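Local coordinates for protein PelD (Pseudomonas aeruginosa, PDB 4EU0) that binds cyclic di-GMP as an effector of pellicle formation, here as its GAF and GGDEF-family part, at residues S2-L7 and L231-A236; G45-R50 and P57-T62; Y188-T193 and Q240-R245. All blocks are in the same frame, centred on the assembly; numbering follows the deposited sequence.

Interaction 1: S2-L7 and L231-A236. With C2E (9,9'-[(2R,3R,3aS,5S,7aR,9R,10R,10aS,12S,14aR)-3,5,10,12-tetrahydroxy-5,12-dioxidooctahydro-2H,7H-difuro[3,2-d:3',2'-j][1,3,7,9,2,8]tetraoxadiphosphacyclododecine-2,9-diyl]bis(2-amino-1,9-dihydro-6H-purin-6-one)), chain B.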
loop_
_atom_site.group_PDB
_atom_site.type_symbol
_atom_site.label_atom_id
_atom_site.label_comp_id
_atom_site.label_asym_id
_atom_site.label_seq_id
_atom_site.Cartn_x
_atom_site.Cartn_y
_atom_site.Cartn_z
ATOM N N SER A 2 13.948 -1.192 0.434
ATOM C CA SER A 2 14.069 -0.285 -0.709
ATOM C C SER A 2 12.712 0.061 -1.323
ATOM O O SER A 2 12.479 1.217 -1.683
ATOM C CB SER A 2 15.065 -0.805 -1.764
ATOM O OG SER A 2 15.340 -2.189 -1.607
ATOM N N LEU A 3 11.821 -0.927 -1.413
ATOM C CA LEU A 3 10.460 -0.699 -1.901
ATOM C C LEU A 3 9.722 0.317 -1.034
ATOM O O LEU A 3 9.148 1.274 -1.557
ATOM C CB LEU A 3 9.657 -2.007 -1.983
ATOM C CG LEU A 3 8.195 -1.856 -2.430
ATOM C CD1 LEU A 3 8.083 -1.377 -3.876
ATOM C CD2 LEU A 3 7.413 -3.149 -2.224
ATOM N N ARG A 4 9.742 0.107 0.282
ATOM C CA ARG A 4 9.068 1.017 1.205
ATOM C C ARG A 4 9.619 2.433 1.038
ATOM O O ARG A 4 8.855 3.382 0.915
ATOM C CB ARG A 4 9.226 0.561 2.660
ATOM C CG ARG A 4 8.605 -0.784 2.997
ATOM C CD ARG A 4 8.415 -0.924 4.503
ATOM N NE ARG A 4 9.678 -0.897 5.246
ATOM C CZ ARG A 4 10.440 -1.956 5.513
ATOM N NH1 ARG A 4 10.101 -3.168 5.097
ATOM N NH2 ARG A 4 11.564 -1.800 6.203
ATOM N N SER A 5 10.942 2.566 1.012
ATOM C CA SER A 5 11.557 3.889 0.846
ATOM C C SER A 5 11.208 4.518 -0.502
ATOM O O SER A 5 10.947 5.709 -0.576
ATOM C CB SER A 5 13.074 3.832 1.059
ATOM O OG SER A 5 13.363 3.708 2.436
ATOM N N SER A 6 11.174 3.712 -1.564
ATOM C CA SER A 6 10.735 4.203 -2.878
ATOM C C SER A 6 9.317 4.762 -2.857
ATOM O O SER A 6 9.051 5.826 -3.408
ATOM C CB SER A 6 10.816 3.093 -3.922
ATOM O OG SER A 6 12.156 2.889 -4.309
ATOM N N LEU A 7 8.407 4.022 -2.232
ATOM C CA LEU A 7 7.010 4.444 -2.139
ATOM C C LEU A 7 6.837 5.673 -1.262
ATOM O O LEU A 7 6.020 6.537 -1.563
ATOM C CB LEU A 7 6.139 3.303 -1.629
ATOM C CG LEU A 7 6.104 2.102 -2.573
ATOM C CD1 LEU A 7 5.398 0.934 -1.906
ATOM C CD2 LEU A 7 5.452 2.486 -3.897
ATOM N N LEU A 231 1.100 -2.250 9.644
ATOM C CA LEU A 231 2.482 -2.171 9.223
ATOM C C LEU A 231 2.635 -2.842 7.858
ATOM O O LEU A 231 2.895 -4.049 7.788
ATOM C CB LEU A 231 3.376 -2.904 10.237
ATOM C CG LEU A 231 3.488 -2.343 11.664
ATOM C CD1 LEU A 231 2.187 -2.500 12.456
ATOM C CD2 LEU A 231 4.627 -3.101 12.349
ATOM N N PRO A 232 2.471 -2.069 6.766
ATOM C CA PRO A 232 2.571 -2.675 5.432
ATOM C C PRO A 232 3.994 -3.092 5.098
ATOM O O PRO A 232 4.952 -2.520 5.625
ATOM C CB PRO A 232 2.143 -1.530 4.497
ATOM C CG PRO A 232 1.372 -0.573 5.376
ATOM C CD PRO A 232 2.130 -0.641 6.676
ATOM N N LEU A 233 4.121 -4.088 4.224
ATOM C CA LEU A 233 5.418 -4.498 3.691
ATOM C C LEU A 233 6.463 -4.681 4.796
ATOM O O LEU A 233 7.578 -4.219 4.679
ATOM C CB LEU A 233 5.911 -3.484 2.648
ATOM C CG LEU A 233 4.959 -3.233 1.479
ATOM C CD1 LEU A 233 5.421 -2.057 0.642
ATOM C CD2 LEU A 233 4.850 -4.479 0.617
ATOM N N THR A 234 6.071 -5.376 5.859
ATOM C CA THR A 234 6.898 -5.533 7.041
ATOM C C THR A 234 6.938 -6.997 7.451
ATOM O O THR A 234 5.890 -7.607 7.658
ATOM C CB THR A 234 6.342 -4.665 8.178
ATOM O OG1 THR A 234 6.478 -3.292 7.805
ATOM C CG2 THR A 234 7.095 -4.909 9.493
ATOM N N SER A 235 8.158 -7.538 7.552
ATOM C CA SER A 235 8.396 -8.937 7.933
ATOM C C SER A 235 8.038 -9.189 9.386
ATOM O O SER A 235 7.828 -8.244 10.143
ATOM C CB SER A 235 9.866 -9.315 7.713
ATOM O OG SER A 235 10.734 -8.658 8.624
ATOM N N ALA A 236 7.992 -10.460 9.775
ATOM C CA ALA A 236 7.785 -10.820 11.176
ATOM C C ALA A 236 8.886 -10.239 12.069
ATOM O O ALA A 236 8.602 -9.754 13.167
ATOM C CB ALA A 236 7.686 -12.324 11.343
HETATM P P1 C2E B . 14.866 0.710 14.848
HETATM O O2P C2E B . 15.464 0.071 16.082
HETATM O O1P C2E B . 14.052 1.970 14.994
HETATM O "O5'" C2E B . 13.984 -0.369 14.069
HETATM C "C5'" C2E B . 14.450 -1.693 13.815
HETATM C "C4'" C2E B . 13.523 -2.420 12.847
HETATM O "O4'" C2E B . 12.263 -2.699 13.481
HETATM C "C3'" C2E B . 13.180 -1.655 11.574
HETATM O "O3'" C2E B . 14.100 -1.848 10.493
HETATM C "C2'" C2E B . 11.833 -2.227 11.213
HETATM O "O2'" C2E B . 12.028 -3.504 10.598
HETATM C "C1'" C2E B . 11.196 -2.454 12.567
HETATM N N9 C2E B . 10.431 -1.249 12.997
HETATM C C8 C2E B . 10.750 -0.420 14.007
HETATM N N7 C2E B . 9.831 0.572 14.134
HETATM C C5 C2E B . 8.901 0.354 13.186
HETATM C C6 C2E B . 7.664 1.018 12.749
HETATM O O6 C2E B . 7.236 2.127 13.389
HETATM N N1 C2E B . 6.978 0.489 11.711
HETATM C C2 C2E B . 7.395 -0.618 11.038
HETATM N N2 C2E B . 6.642 -1.060 10.007
HETATM N N3 C2E B . 8.533 -1.280 11.389
HETATM C C4 C2E B . 9.302 -0.844 12.428
HETATM P P11 C2E B . 14.268 -0.701 9.375
HETATM O O21 C2E B . 15.194 -1.212 8.282
HETATM O O11 C2E B . 12.934 -0.108 8.972
HETATM O O5A C2E B . 15.091 0.417 10.178
HETATM C C5A C2E B . 16.357 0.109 10.759
HETATM C C4A C2E B . 16.827 1.310 11.554
HETATM O O4A C2E B . 16.864 2.473 10.727
HETATM C C3A C2E B . 15.855 1.676 12.657
HETATM O O3A C2E B . 16.096 0.956 13.847
HETATM C C2A C2E B . 16.072 3.154 12.853
HETATM O O2A C2E B . 17.240 3.385 13.654
HETATM C C1A C2E B . 16.335 3.601 11.431
HETATM N N91 C2E B . 15.068 4.069 10.807
HETATM C C81 C2E B . 14.332 3.429 9.878
HETATM N N71 C2E B . 13.242 4.156 9.522
HETATM C C51 C2E B . 13.272 5.295 10.242
HETATM C C61 C2E B . 12.435 6.514 10.367
HETATM O O61 C2E B . 11.305 6.673 9.632
HETATM N N11 C2E B . 12.826 7.469 11.240
HETATM C C21 C2E B . 13.949 7.344 11.992
HETATM N N21 C2E B . 14.280 8.344 12.847
HETATM N N31 C2E B . 14.761 6.257 11.921
HETATM C C41 C2E B . 14.476 5.228 11.083
#

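Interaction 2: G45-R50 and P57-T62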
loop_
_atom_site.group_PDB
_atom_site.type_symbol
_atom_site.label_atom_id
_atom_site.label_comp_id
_atom_site.label_asym_id
_atom_site.label_seq_id
_atom_site.Cartn_x
_atom_site.Cartn_y
_atom_site.Cartn_z
ATOM N N GLY A 45 7.589 2.804 -22.000
ATOM C CA GLY A 45 6.722 3.979 -22.023
ATOM C C GLY A 45 5.607 3.867 -21.002
ATOM O O GLY A 45 5.172 2.761 -20.660
ATOM N N LEU A 46 5.153 5.018 -20.512
ATOM C CA LEU A 46 4.041 5.081 -19.568
ATOM C C LEU A 46 2.867 5.828 -20.191
ATOM O O LEU A 46 3.031 6.941 -20.692
ATOM C CB LEU A 46 4.475 5.775 -18.279
ATOM C CG LEU A 46 3.484 5.761 -17.108
ATOM C CD1 LEU A 46 3.289 4.356 -16.528
ATOM C CD2 LEU A 46 3.961 6.713 -16.030
ATOM N N TYR A 47 1.689 5.209 -20.153
ATOM C CA TYR A 47 0.499 5.739 -20.836
ATOM C C TYR A 47 -0.705 5.818 -19.906
ATOM O O TYR A 47 -0.862 4.981 -19.027
ATOM C CB TYR A 47 0.150 4.858 -22.037
ATOM C CG TYR A 47 1.331 4.599 -22.944
ATOM C CD1 TYR A 47 1.616 5.454 -23.997
ATOM C CD2 TYR A 47 2.184 3.512 -22.721
ATOM C CE1 TYR A 47 2.700 5.230 -24.826
ATOM C CE2 TYR A 47 3.278 3.287 -23.540
ATOM C CZ TYR A 47 3.526 4.148 -24.592
ATOM O OH TYR A 47 4.601 3.933 -25.420
ATOM N N ARG A 48 -1.556 6.822 -20.105
ATOM C CA ARG A 48 -2.802 6.912 -19.353
ATOM C C ARG A 48 -3.816 5.916 -19.910
ATOM O O ARG A 48 -3.909 5.728 -21.121
ATOM C CB ARG A 48 -3.378 8.332 -19.398
ATOM C CG ARG A 48 -4.709 8.486 -18.663
ATOM C CD ARG A 48 -5.348 9.855 -18.874
ATOM N NE ARG A 48 -4.541 10.945 -18.325
ATOM C CZ ARG A 48 -4.494 11.296 -17.041
ATOM N NH1 ARG A 48 -5.203 10.646 -16.121
ATOM N NH2 ARG A 48 -3.721 12.308 -16.670
ATOM N N VAL A 49 -4.568 5.279 -19.019
ATOM C CA VAL A 49 -5.643 4.384 -19.424
ATOM C C VAL A 49 -6.992 5.020 -19.089
ATOM O O VAL A 49 -7.215 5.442 -17.955
ATOM C CB VAL A 49 -5.508 2.997 -18.762
ATOM C CG1 VAL A 49 -6.716 2.123 -19.067
ATOM C CG2 VAL A 49 -4.224 2.314 -19.237
ATOM N N ARG A 50 -7.872 5.083 -20.087
ATOM C CA ARG A 50 -9.205 5.682 -19.931
ATOM C C ARG A 50 -10.126 4.791 -19.099
ATOM O O ARG A 50 -9.773 3.660 -18.769
ATOM C CB ARG A 50 -9.845 5.960 -21.291
ATOM C CG ARG A 50 -8.957 6.690 -22.272
ATOM C CD ARG A 50 -9.771 7.235 -23.434
ATOM N NE ARG A 50 -9.031 7.192 -24.694
ATOM C CZ ARG A 50 -8.091 8.062 -25.057
ATOM N NH1 ARG A 50 -7.752 9.063 -24.252
ATOM N NH2 ARG A 50 -7.482 7.928 -26.229
ATOM N N PRO A 57 -2.722 6.904 -26.597
ATOM C CA PRO A 57 -1.490 6.724 -27.383
ATOM C C PRO A 57 -0.364 7.707 -27.047
ATOM O O PRO A 57 0.806 7.319 -27.034
ATOM C CB PRO A 57 -1.967 6.923 -28.827
ATOM C CG PRO A 57 -3.405 6.556 -28.796
ATOM C CD PRO A 57 -3.903 7.048 -27.470
ATOM N N GLN A 58 -0.727 8.962 -26.784
ATOM C CA GLN A 58 0.216 10.003 -26.375
ATOM C C GLN A 58 0.961 9.593 -25.095
ATOM O O GLN A 58 0.346 9.482 -24.034
ATOM C CB GLN A 58 -0.547 11.315 -26.151
ATOM C CG GLN A 58 0.317 12.544 -25.902
ATOM C CD GLN A 58 0.613 13.314 -27.168
ATOM O OE1 GLN A 58 -0.053 14.306 -27.473
ATOM N NE2 GLN A 58 1.609 12.860 -27.921
ATOM N N PRO A 59 2.285 9.357 -25.191
ATOM C CA PRO A 59 3.030 8.857 -24.030
ATOM C C PRO A 59 3.202 9.918 -22.944
ATOM O O PRO A 59 3.546 11.062 -23.247
ATOM C CB PRO A 59 4.398 8.474 -24.619
ATOM C CG PRO A 59 4.241 8.557 -26.118
ATOM C CD PRO A 59 3.165 9.556 -26.356
ATOM N N LEU A 60 2.952 9.536 -21.692
ATOM C CA LEU A 60 3.136 10.439 -20.560
ATOM C C LEU A 60 4.614 10.619 -20.246
ATOM O O LEU A 60 5.032 11.681 -19.778
ATOM C CB LEU A 60 2.401 9.916 -19.320
ATOM C CG LEU A 60 0.882 9.752 -19.402
ATOM C CD1 LEU A 60 0.371 8.966 -18.208
ATOM C CD2 LEU A 60 0.190 11.104 -19.495
ATOM N N ALA A 61 5.386 9.561 -20.495
ATOM C CA ALA A 61 6.833 9.538 -20.291
ATOM C C ALA A 61 7.419 8.343 -21.036
ATOM O O ALA A 61 6.754 7.313 -21.187
ATOM C CB ALA A 61 7.177 9.461 -18.807
ATOM N N THR A 62 8.659 8.492 -21.505
ATOM C CA THR A 62 9.341 7.439 -22.260
ATOM C C THR A 62 10.764 7.180 -21.752
ATOM O O THR A 62 11.418 8.074 -21.212
ATOM C CB THR A 62 9.395 7.757 -23.769
ATOM O OG1 THR A 62 10.143 8.958 -23.986
ATOM C CG2 THR A 62 7.998 7.925 -24.339
HETATM O O HOH W 1 -1.092 8.219 -22.491
#

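Interaction 3: Y188-T193 and Q240-R245. With C2E (9,9'-[(2R,3R,3aS,5S,7aR,9R,10R,10aS,12S,14aR)-3,5,10,12-tetrahydroxy-5,12-dioxidooctahydro-2H,7H-difuro[3,2-d:3',2'-j][1,3,7,9,2,8]tetraoxadiphosphacyclododecine-2,9-diyl]bis(2-amino-1,9-dihydro-6H-purin-6-one)), chain B.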
loop_
_atom_site.group_PDB
_atom_site.type_symbol
_atom_site.label_atom_id
_atom_site.label_comp_id
_atom_site.label_asym_id
_atom_site.label_seq_id
_atom_site.Cartn_x
_atom_site.Cartn_y
_atom_site.Cartn_z
ATOM N N TYR A 188 -1.585 -4.516 14.329
ATOM C CA TYR A 188 -1.645 -4.504 15.780
ATOM C C TYR A 188 -2.892 -3.770 16.227
ATOM O O TYR A 188 -3.258 -2.743 15.650
ATOM C CB TYR A 188 -0.436 -3.784 16.370
ATOM C CG TYR A 188 0.830 -4.614 16.445
ATOM C CD1 TYR A 188 1.015 -5.532 17.466
ATOM C CD2 TYR A 188 1.863 -4.439 15.516
ATOM C CE1 TYR A 188 2.191 -6.295 17.553
ATOM C CE2 TYR A 188 3.046 -5.197 15.590
ATOM C CZ TYR A 188 3.196 -6.116 16.612
ATOM O OH TYR A 188 4.342 -6.863 16.721
ATOM N N ALA A 189 -3.524 -4.291 17.268
ATOM C CA ALA A 189 -4.603 -3.567 17.934
ATOM C C ALA A 189 -4.184 -3.354 19.369
ATOM O O ALA A 189 -3.935 -4.326 20.087
ATOM C CB ALA A 189 -5.884 -4.355 17.866
ATOM N N PHE A 190 -4.098 -2.094 19.787
ATOM C CA PHE A 190 -3.797 -1.777 21.175
ATOM C C PHE A 190 -5.086 -1.391 21.871
ATOM O O PHE A 190 -5.658 -0.338 21.587
ATOM C CB PHE A 190 -2.752 -0.657 21.272
ATOM C CG PHE A 190 -1.445 -0.988 20.610
ATOM C CD1 PHE A 190 -0.460 -1.678 21.302
ATOM C CD2 PHE A 190 -1.182 -0.587 19.303
ATOM C CE1 PHE A 190 0.759 -2.004 20.697
ATOM C CE2 PHE A 190 0.044 -0.889 18.688
ATOM C CZ PHE A 190 1.012 -1.595 19.381
ATOM N N GLU A 191 -5.570 -2.267 22.750
ATOM C CA GLU A 191 -6.790 -2.003 23.489
ATOM C C GLU A 191 -6.418 -1.386 24.827
ATOM O O GLU A 191 -5.643 -1.958 25.587
ATOM C CB GLU A 191 -7.586 -3.291 23.692
ATOM C CG GLU A 191 -8.909 -3.071 24.416
ATOM C CD GLU A 191 -9.601 -4.363 24.821
ATOM O OE1 GLU A 191 -8.998 -5.453 24.704
ATOM O OE2 GLU A 191 -10.765 -4.274 25.272
ATOM N N LEU A 192 -6.953 -0.200 25.096
ATOM C CA LEU A 192 -6.546 0.554 26.272
ATOM C C LEU A 192 -7.602 0.414 27.358
ATOM O O LEU A 192 -8.646 1.069 27.321
ATOM C CB LEU A 192 -6.270 2.019 25.906
ATOM C CG LEU A 192 -5.412 2.213 24.641
ATOM C CD1 LEU A 192 -5.113 3.696 24.414
ATOM C CD2 LEU A 192 -4.123 1.419 24.687
ATOM N N THR A 193 -7.313 -0.450 28.327
ATOM C CA THR A 193 -8.313 -0.903 29.290
ATOM C C THR A 193 -8.365 -0.079 30.569
ATOM O O THR A 193 -9.275 -0.252 31.382
ATOM C CB THR A 193 -8.105 -2.391 29.650
ATOM O OG1 THR A 193 -6.880 -2.546 30.377
ATOM C CG2 THR A 193 -8.054 -3.237 28.393
ATOM N N GLN A 240 8.182 -7.396 15.075
ATOM C CA GLN A 240 8.645 -7.574 16.441
ATOM C C GLN A 240 9.579 -6.428 16.825
ATOM O O GLN A 240 9.503 -5.917 17.946
ATOM C CB GLN A 240 9.279 -8.954 16.628
ATOM C CG GLN A 240 8.302 -10.088 16.243
ATOM C CD GLN A 240 7.026 -10.095 17.086
ATOM O OE1 GLN A 240 5.909 -10.094 16.555
ATOM N NE2 GLN A 240 7.189 -10.086 18.400
ATOM N N GLY A 241 10.390 -5.981 15.868
ATOM C CA GLY A 241 11.228 -4.787 16.035
ATOM C C GLY A 241 10.439 -3.529 16.374
ATOM O O GLY A 241 10.884 -2.696 17.175
ATOM N N TYR A 242 9.277 -3.382 15.748
ATOM C CA TYR A 242 8.369 -2.275 16.041
ATOM C C TYR A 242 7.974 -2.270 17.512
ATOM O O TYR A 242 8.031 -1.229 18.164
ATOM C CB TYR A 242 7.138 -2.372 15.140
ATOM C CG TYR A 242 5.965 -1.503 15.519
ATOM C CD1 TYR A 242 6.030 -0.118 15.418
ATOM C CD2 TYR A 242 4.775 -2.084 15.936
ATOM C CE1 TYR A 242 4.927 0.676 15.752
ATOM C CE2 TYR A 242 3.683 -1.335 16.256
ATOM C CZ TYR A 242 3.749 0.049 16.153
ATOM O OH TYR A 242 2.655 0.816 16.475
ATOM N N LEU A 243 7.595 -3.428 18.041
ATOM C CA LEU A 243 7.175 -3.479 19.444
ATOM C C LEU A 243 8.340 -3.178 20.382
ATOM O O LEU A 243 8.147 -2.515 21.403
ATOM C CB LEU A 243 6.520 -4.818 19.804
ATOM C CG LEU A 243 5.581 -4.765 21.027
ATOM C CD1 LEU A 243 4.849 -3.421 21.241
ATOM C CD2 LEU A 243 4.583 -5.873 20.911
ATOM N N GLN A 244 9.536 -3.661 20.036
ATOM C CA GLN A 244 10.729 -3.405 20.840
ATOM C C GLN A 244 10.983 -1.894 20.887
ATOM O O GLN A 244 11.334 -1.354 21.941
ATOM C CB GLN A 244 11.953 -4.173 20.307
ATOM C CG GLN A 244 13.177 -4.128 21.238
ATOM C CD GLN A 244 14.382 -4.894 20.710
ATOM O OE1 GLN A 244 14.674 -4.877 19.515
ATOM N NE2 GLN A 244 15.104 -5.550 21.613
ATOM N N ARG A 245 10.772 -1.218 19.757
ATOM C CA ARG A 245 10.966 0.239 19.700
ATOM C C ARG A 245 9.899 0.954 20.524
ATOM O O ARG A 245 10.190 1.943 21.212
ATOM C CB ARG A 245 10.969 0.749 18.258
ATOM C CG ARG A 245 11.230 2.257 18.146
ATOM C CD ARG A 245 11.286 2.752 16.704
ATOM N NE ARG A 245 9.981 2.801 16.033
ATOM C CZ ARG A 245 9.107 3.808 16.120
ATOM N NH1 ARG A 245 9.350 4.861 16.899
ATOM N NH2 ARG A 245 7.971 3.758 15.428
HETATM P P1 C2E B . 14.866 0.710 14.848
HETATM O O2P C2E B . 15.464 0.071 16.082
HETATM O O1P C2E B . 14.052 1.970 14.994
HETATM O "O5'" C2E B . 13.984 -0.369 14.069
HETATM C "C5'" C2E B . 14.450 -1.693 13.815
HETATM C "C4'" C2E B . 13.523 -2.420 12.847
HETATM O "O4'" C2E B . 12.263 -2.699 13.481
HETATM C "C3'" C2E B . 13.180 -1.655 11.574
HETATM O "O3'" C2E B . 14.100 -1.848 10.493
HETATM C "C2'" C2E B . 11.833 -2.227 11.213
HETATM O "O2'" C2E B . 12.028 -3.504 10.598
HETATM C "C1'" C2E B . 11.196 -2.454 12.567
HETATM N N9 C2E B . 10.431 -1.249 12.997
HETATM C C8 C2E B . 10.750 -0.420 14.007
HETATM N N7 C2E B . 9.831 0.572 14.134
HETATM C C5 C2E B . 8.901 0.354 13.186
HETATM C C6 C2E B . 7.664 1.018 12.749
HETATM O O6 C2E B . 7.236 2.127 13.389
HETATM N N1 C2E B . 6.978 0.489 11.711
HETATM C C2 C2E B . 7.395 -0.618 11.038
HETATM N N2 C2E B . 6.642 -1.060 10.007
HETATM N N3 C2E B . 8.533 -1.280 11.389
HETATM C C4 C2E B . 9.302 -0.844 12.428
HETATM P P11 C2E B . 14.268 -0.701 9.375
HETATM O O21 C2E B . 15.194 -1.212 8.282
HETATM O O11 C2E B . 12.934 -0.108 8.972
HETATM O O5A C2E B . 15.091 0.417 10.178
HETATM C C5A C2E B . 16.357 0.109 10.759
HETATM C C4A C2E B . 16.827 1.310 11.554
HETATM O O4A C2E B . 16.864 2.473 10.727
HETATM C C3A C2E B . 15.855 1.676 12.657
HETATM O O3A C2E B . 16.096 0.956 13.847
HETATM C C2A C2E B . 16.072 3.154 12.853
HETATM O O2A C2E B . 17.240 3.385 13.654
HETATM C C1A C2E B . 16.335 3.601 11.431
HETATM N N91 C2E B . 15.068 4.069 10.807
HETATM C C81 C2E B . 14.332 3.429 9.878
HETATM N N71 C2E B . 13.242 4.156 9.522
HETATM C C51 C2E B . 13.272 5.295 10.242
HETATM C C61 C2E B . 12.435 6.514 10.367
HETATM O O61 C2E B . 11.305 6.673 9.632
HETATM N N11 C2E B . 12.826 7.469 11.240
HETATM C C21 C2E B . 13.949 7.344 11.992
HETATM N N21 C2E B . 14.280 8.344 12.847
HETATM N N31 C2E B . 14.761 6.257 11.921
HETATM C C41 C2E B . 14.476 5.228 11.083
HETATM O O HOH W 2 4.905 -8.403 18.935
#

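Interaction 1: S2-L7 and L231-A236
NH1 of R4 donates to the carbonyl oxygen of L233 at 2.8 Å, which fastens helix 2-16 to the loop between strand 225-231 and helix 236-253. The nitrogen lies almost in line with the C=O (166°), yet the bond is bent at the hydrogen (140°), the oxygen sitting somewhat out of the guanidinium plane. On the way there the arginine chain slides along L233 in the opposite sense, R4 CG 3.8 Å from L233 CB. A bend at chi3 (-63°) then turns the guanidinium toward the ligand, where R4 NH2 stands 3.5 Å from phosphate oxygen O11 of cyclic di-GMP.

Beneath the arginine, L233 sets its CD1 against two leucines of the helix. L233 CD1 lies 3.7 Å from CD2 of L3 and 3.9 Å from CD1 of L7, and both pairs of side chains cross at about a right angle. Helix 133-150 meets the same two leucines through L142.

T234 faces the nucleotide. T234 OG1 gives its proton to P232 O at 2.8 Å, coming from above that carbonyl's plane. From the guanine amino group N2 of cyclic di-GMP, T234 OG1 accepts a bond of 3.1 Å. CD2 of L231 packs near the same amino group. R210 and D213, spaced as in the RxxD motif of GGDEF inhibitory sites, and R245 of helix 236-253 also hydrogen-bond the ligand.

The chemistry is directional. With its proton given to P232 O, the T234 oxygen is left as an acceptor, consistent with reading the guanine amino group. R4, held by a backbone carbonyl, probably brings positive charge near a phosphate, so the N-terminal helix takes part in the pocket beside the GGDEF-family domain.

Interaction 2: G45-R50 and P57-T62
L60 reaches over the backbone of strand 43-48. L60 CB rests 3.3 Å from the carbonyl oxygen of L46. CG, set beside its own backbone N (chi1 -61°), continues past that oxygen toward R48 N. At the tip, L60 CD1 settles 3.5 Å from R48 N and 3.7 Å from Y47 C, with CB of R48 alongside. L24, D25 and A28, from helices 23-26 and 28-39, also touch this leucine.

The backbone beneath it is irregular. L46 N donates to A61 O at 2.9 Å, nearly straight, while L46 O accepts L60 N at 2.8 Å, so L60 and A61 both sit opposite L46 in a classic beta bulge. G45 and T62 then form a non-hydrogen-bonded antiparallel pair, where the glycine CA makes a CA-H...O contact with A61 O. This is the edge of the five-stranded antiparallel sheet of the GAF domain, in the order 2-1-5-4-3: strand 61-63 is outermost, strand 43-48 lies next to it, and strand 117-123 follows.

On the face away from L46, the Y47 ring turns its CE1 corner to the incoming chain. Y47 CE1 meets P57 O at the ring edge, 3.6 Å away, and also P59 CB at 3.7 Å, an oblique approach; M66 touches both Y47 and P59. A water accepts from R48 N; its approach to Q58 O is so short that this half of a bridge between the segments is doubtful. Farther along, the R50 side chain crosses the P57 ring at about a right angle, R50 NH2 being 3.9 Å from P57 CD, while its NH1 makes a long, weak ion pair with E56.

Interaction 3: Y188-T193 and Q240-R245
Y188 and Y242 slide past each other in opposite directions, ring centroids 5.5 Å apart and planes inclined at 45°, so the pair is neither stacked nor T-shaped. CE2 of Y188 comes up at the edge of the Y242 ring, 3.6 Å from Y242 CD2. With CG anti to the backbone N (chi1 167°), Y242 is swung off the helix toward the strand, and opposite sides of its ring serve different partners: CD2 and CE2 meet Y188, while Y242 CD1 lies 3.3 Å from guanine O6 of cyclic di-GMP, approached obliquely.

F190, two residues along the strand, and Y242 point at each other from opposite directions, F190 CE2 3.8 Å from Y242 OH. L243 spans both strand aromatics, L243 CD2 4.1 Å from CE1 of Y188 and its CD1 at the edge of the F190 ring.

The phenol end of Y188 is held by S239 O, and a water in the ring plane donates to it and links weakly to Q240 NE2. Q240 OE1 is itself bonded to Q269.

One helical turn on, R245 grips the guanine's Hoogsteen edge, R245 NE donating to N7 at 2.9 Å and NH2 to O6 at 2.7 Å; S208 O holds the same NH2. Aromatic core and nucleotide thus share Y242.

Helix 236-253 packs on the four-stranded antiparallel sheet, the axes of segment 240-245 and strand 188-192 approaching to 12.1 Å at 31° between their N-to-C directions. Strand 185-192 is an inner strand, flanked by 225-231, which sends V229 and L231 against Y242, and by 265-272, whose I267 and V265 pack beside Y188 and F190.

From the N terminus, helix 2-16 opens the widest loop, which interaction 1 closes only at 231-236 in the GGDEF-family domain. Interaction 2 is nested inside it as a short hairpin of the GAF domain, about 13 Å from interaction 1 at the nearest atoms. Interaction 3 starts within the same loop, at strand 188-192, but ends beyond it on helix 236-253, so interactions 1 and 3 cross. They also touch: L231 packs against both Y188 and Y242, and both contacts line the cyclic di-GMP pocket. Interaction 2 lies on the opposite side of the chain's centre from interaction 3, their centres about 43 Å apart.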